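Local coordinates for extracellular solute-binding protein family 1 (Pseudothermotoga lettingae, PDB 5CI5) that probably captures a sugar outside the cell for an ABC transporter, and is seen here with alpha-D-tagatose in its binding pocket, at residues Arg251-Met254 / Arg258-Met261; Gln388-Leu391 / Thr396-Glu399. All blocks are in the same frame, centred on the assembly; numbering follows the deposited sequence.

Contact 1. Residues Arg251-Met254 / Arg258-Met261; sequences RNMM and RVAM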
loop_
_atom_site.group_PDB
_atom_site.type_symbol
_atom_site.label_atom_id
_atom_site.label_comp_id
_atom_site.label_asym_id
_atom_site.label_seq_id
_atom_site.Cartn_x
_atom_site.Cartn_y
_atom_site.Cartn_z
ATOM N N ARG A 251 5.090 -1.919 -12.215
ATOM C CA ARG A 251 5.786 -3.133 -11.788
ATOM C C ARG A 251 5.749 -4.164 -12.911
ATOM O O ARG A 251 6.742 -4.835 -13.196
ATOM C CB ARG A 251 5.162 -3.717 -10.512
ATOM C CG ARG A 251 5.845 -4.956 -9.996
ATOM C CD ARG A 251 5.056 -5.624 -8.870
ATOM N NE ARG A 251 3.747 -6.084 -9.316
ATOM C CZ ARG A 251 2.580 -5.534 -8.963
ATOM N NH1 ARG A 251 2.505 -4.497 -8.131
ATOM N NH2 ARG A 251 1.459 -6.053 -9.434
ATOM N N ASN A 252 4.595 -4.303 -13.556
ATOM C CA ASN A 252 4.496 -5.243 -14.654
ATOM C C ASN A 252 5.345 -4.811 -15.853
ATOM O O ASN A 252 5.953 -5.639 -16.519
ATOM C CB ASN A 252 3.024 -5.432 -15.019
ATOM C CG ASN A 252 2.306 -6.322 -14.013
ATOM O OD1 ASN A 252 2.794 -7.393 -13.695
ATOM N ND2 ASN A 252 1.185 -5.853 -13.471
HETATM N N MSE A 253 5.444 -3.510 -16.085
HETATM C CA MSE A 253 6.289 -2.999 -17.158
HETATM C C MSE A 253 7.747 -3.166 -16.780
HETATM O O MSE A 253 8.603 -3.431 -17.647
HETATM C CB MSE A 253 5.972 -1.538 -17.444
HETATM C CG MSE A 253 4.568 -1.338 -17.989
HETATM SE SE MSE A 253 4.148 0.533 -18.194
HETATM C CE MSE A 253 2.252 0.381 -18.575
HETATM N N MSE A 254 8.046 -3.037 -15.493
HETATM C CA MSE A 254 9.410 -3.227 -15.044
HETATM C C MSE A 254 9.856 -4.675 -15.342
HETATM O O MSE A 254 11.002 -4.921 -15.720
HETATM C CB MSE A 254 9.541 -2.901 -13.554
HETATM C CG MSE A 254 10.954 -2.973 -13.072
HETATM SE SE MSE A 254 11.135 -2.457 -11.197
HETATM C CE MSE A 254 10.489 -0.618 -11.333
ATOM N N ARG A 258 10.885 -2.272 -19.223
ATOM C CA ARG A 258 10.445 -1.034 -19.872
ATOM C C ARG A 258 10.320 0.139 -18.913
ATOM O O ARG A 258 10.286 1.272 -19.356
ATOM C CB ARG A 258 9.104 -1.250 -20.556
ATOM C CG ARG A 258 9.202 -2.303 -21.658
ATOM C CD ARG A 258 8.248 -2.020 -22.764
ATOM N NE ARG A 258 6.878 -2.070 -22.300
ATOM C CZ ARG A 258 6.070 -1.024 -22.167
ATOM N NH1 ARG A 258 4.839 -1.236 -21.739
ATOM N NH2 ARG A 258 6.463 0.218 -22.443
ATOM N N VAL A 259 10.240 -0.131 -17.613
ATOM C CA VAL A 259 10.176 0.952 -16.612
ATOM C C VAL A 259 11.194 0.667 -15.541
ATOM O O VAL A 259 11.116 -0.349 -14.884
ATOM C CB VAL A 259 8.775 1.087 -15.983
ATOM C CG1 VAL A 259 8.776 2.124 -14.811
ATOM C CG2 VAL A 259 7.812 1.512 -17.024
ATOM N N ALA A 260 12.148 1.579 -15.349
ATOM C CA ALA A 260 13.309 1.287 -14.517
ATOM C C ALA A 260 13.113 1.559 -13.048
ATOM O O ALA A 260 13.828 0.977 -12.236
ATOM C CB ALA A 260 14.505 2.067 -15.006
HETATM N N MSE A 261 12.188 2.455 -12.713
HETATM C CA MSE A 261 11.971 2.859 -11.323
HETATM C C MSE A 261 10.494 3.091 -11.118
HETATM O O MSE A 261 9.833 3.615 -12.001
HETATM C CB MSE A 261 12.729 4.145 -10.967
HETATM C CG MSE A 261 14.223 4.021 -10.945
HETATM SE SE MSE A 261 15.073 5.672 -10.387
HETATM C CE MSE A 261 15.298 6.524 -12.110
#
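Met253 and Met254, both selenomethionines near the C-terminal end of helix 247-255, pack against Arg258 and Val259 in a helix-to-strand connection. This loop enters strand 261-264, an edge strand of the three-stranded antiparallel sheet in this solute-binding protein. The backbone closes the turn with one bond, Arg258 N to Met253 O at 3.0 Å; it is nearly straight (160° at the hydrogen), although the donor is tilted 35° from the carbonyl plane. Beside it the side chain of Met253 leans over the loop, its CB 3.6 Å from Val259 CG2, and the SE atom, carried onward by an extended chain, passes near the same methyl. Arg258 approaches obliquely, NH1 lying 3.8 Å from Met253 CG, an apolar flank for its guanidinium group. Met254 has CG anti to the backbone N and runs past the Val259 carbonyl; a bend at chi3 (-61°) brings CE to the start of the strand, 3.7 Å from Met261 C. Further out, the polar end of Arg258 is held by a different residue: NH2 donates to the carbonyl O of Arg178. Pro240 covers Met253 and Val259 together, Leu142 of strand 140-144 touches Met254, and the backbones of Arg258 and Ala260 are bonded to Tyr180. The contact buries both the N and the O of Val259, and neither finds a conventional hydrogen-bonding partner. Val259 O lies against hydrocarbon of Met254 instead: CG stands 3.2 Å from Val259 O, and Met254 CA adds a CA-H...O contact to this oxygen at 3.3 Å.

Contact 2. Residues Gln388-Leu391 / Thr396-Glu399; sequences QRVL and TPEE
One face of the Pro397 pyrrolidine ring meets Val390, both methyls on that face, CG1 over the ring and CG2 beyond its N-CA edge; the two side chains cross at about a right angle. CG2 is 3.8 Å from Pro397 CA and 4.0 Å from Pro397 N, while CG1 stands 4.1 Å from Pro397 CG. With CG1 anti to the backbone N of Val390 (chi1 171°), CG2 is the methyl set against the Pro397 backbone, and Val390 CG2 also comes within 4.1 Å of Thr396 O. The flat group of the capping turn is the Glu399 carboxylate, whose OE1 takes the N-H of Thr396 from above the carboxylate plane, at 2.9 Å between Thr396 N and Glu399 OE1. In return Glu399 N donates to Thr396 OG1 over 3.1 Å. The exchange makes a capping box, with Thr396 as N-cap of helix 397-413 and proline as the first residue of that helix. Together with helix 376-391, which ends at Leu391, it forms a helix-loop-helix hairpin, and the backbone of Arg389 is bonded to Leu395 inside the connection. Helix 220-234 packs against both arms: Thr230 touches Val390, Leu226 and Lys227 touch Pro397, and Lys227 makes a salt bridge to Glu398. Lys234 donates to Val390 O, a carbonyl near the C-terminal end of the first helix. Between 388-391 and 396-399 the contact is a small one of methyls on a proline ring, 98 Å² in all, without hydrogen bonds, whereas the two capping bonds serve the start of the second helix; the carboxylate of Glu399, close to that N-terminus, would probably be stabilised in its charged form by the helix dipole.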
loop_
_atom_site.group_PDB
_atom_site.type_symbol
_atom_site.label_atom_id
_atom_site.label_comp_id
_atom_site.label_asym_id
_atom_site.label_seq_id
_atom_site.Cartn_x
_atom_site.Cartn_y
_atom_site.Cartn_z
ATOM N N GLN A 388 -4.453 14.731 -10.790
ATOM C CA GLN A 388 -4.960 14.524 -12.145
ATOM C C GLN A 388 -5.191 15.829 -12.878
ATOM O O GLN A 388 -4.868 15.933 -14.065
ATOM C CB GLN A 388 -6.282 13.749 -12.161
ATOM C CG GLN A 388 -6.165 12.305 -11.987
ATOM C CD GLN A 388 -7.104 11.532 -12.927
ATOM O OE1 GLN A 388 -8.222 11.981 -13.252
ATOM N NE2 GLN A 388 -6.640 10.382 -13.380
ATOM N N ARG A 389 -5.727 16.828 -12.189
ATOM C CA ARG A 389 -6.105 18.078 -12.841
ATOM C C ARG A 389 -4.845 18.802 -13.302
ATOM O O ARG A 389 -4.849 19.476 -14.321
ATOM C CB ARG A 389 -6.953 18.942 -11.901
ATOM C CG ARG A 389 -8.364 18.371 -11.653
ATOM C CD ARG A 389 -9.450 19.146 -12.387
ATOM N NE ARG A 389 -10.148 20.075 -11.515
ATOM C CZ ARG A 389 -10.841 21.123 -11.947
ATOM N NH1 ARG A 389 -10.931 21.384 -13.248
ATOM N NH2 ARG A 389 -11.443 21.910 -11.076
ATOM N N VAL A 390 -3.757 18.647 -12.560
ATOM C CA VAL A 390 -2.485 19.199 -13.001
ATOM C C VAL A 390 -1.975 18.435 -14.226
ATOM O O VAL A 390 -1.571 19.048 -15.228
ATOM C CB VAL A 390 -1.437 19.175 -11.867
ATOM C CG1 VAL A 390 -0.063 19.557 -12.406
ATOM C CG2 VAL A 390 -1.876 20.093 -10.767
ATOM N N LEU A 391 -2.006 17.104 -14.169
ATOM C CA LEU A 391 -1.507 16.285 -15.268
ATOM C C LEU A 391 -2.286 16.570 -16.556
ATOM O O LEU A 391 -1.714 16.558 -17.637
ATOM C CB LEU A 391 -1.612 14.796 -14.920
ATOM C CG LEU A 391 -0.675 14.323 -13.816
ATOM C CD1 LEU A 391 -0.981 12.871 -13.455
ATOM C CD2 LEU A 391 0.769 14.453 -14.247
ATOM N N THR A 396 -3.275 24.846 -12.737
ATOM C CA THR A 396 -1.886 24.982 -12.310
ATOM C C THR A 396 -1.734 24.289 -10.976
ATOM O O THR A 396 -2.722 24.101 -10.271
ATOM C CB THR A 396 -1.453 26.437 -12.145
ATOM O OG1 THR A 396 -2.216 27.038 -11.098
ATOM C CG2 THR A 396 -1.687 27.196 -13.437
ATOM N N PRO A 397 -0.507 23.890 -10.630
ATOM C CA PRO A 397 -0.320 23.290 -9.304
ATOM C C PRO A 397 -0.863 24.201 -8.178
ATOM O O PRO A 397 -1.518 23.714 -7.253
ATOM C CB PRO A 397 1.198 23.097 -9.223
ATOM C CG PRO A 397 1.603 22.870 -10.680
ATOM C CD PRO A 397 0.707 23.785 -11.471
ATOM N N GLU A 398 -0.652 25.510 -8.285
ATOM C CA GLU A 398 -1.117 26.427 -7.262
ATOM C C GLU A 398 -2.643 26.392 -7.140
ATOM O O GLU A 398 -3.193 26.354 -6.037
ATOM C CB GLU A 398 -0.654 27.852 -7.562
ATOM C CG GLU A 398 0.836 28.110 -7.284
ATOM C CD GLU A 398 1.754 27.763 -8.434
ATOM O OE1 GLU A 398 1.343 27.062 -9.393
ATOM O OE2 GLU A 398 2.923 28.179 -8.347
ATOM N N GLU A 399 -3.331 26.421 -8.285
ATOM C CA GLU A 399 -4.792 26.364 -8.270
ATOM C C GLU A 399 -5.292 25.029 -7.694
ATOM O O GLU A 399 -6.258 24.978 -6.926
ATOM C CB GLU A 399 -5.345 26.568 -9.682
ATOM C CG GLU A 399 -5.109 27.944 -10.270
ATOM C CD GLU A 399 -5.326 28.019 -11.798
ATOM O OE1 GLU A 399 -5.278 26.981 -12.503
ATOM O OE2 GLU A 399 -5.532 29.144 -12.302
#

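Following the chain from the N terminus, contact 1 comes first: after helix 220-234 and helix 247-255 it closes the short loop into strand 261-264, tying helix to sheet. The chain then runs on through strands 283-286 and 298-304 and several helices before contact 2 closes the loop between helices 376-391 and 397-413, a helix-to-helix join near the C terminus. The two loops follow one another in series, neither nested nor crossed. The centres of contact 1 and contact 2 are about 26 Å apart. The nearest atoms of contact 1 and contact 2 are about 14 Å apart, so they do not touch. Each is a local closure after a helix, one continuing as a strand, the other as a helix.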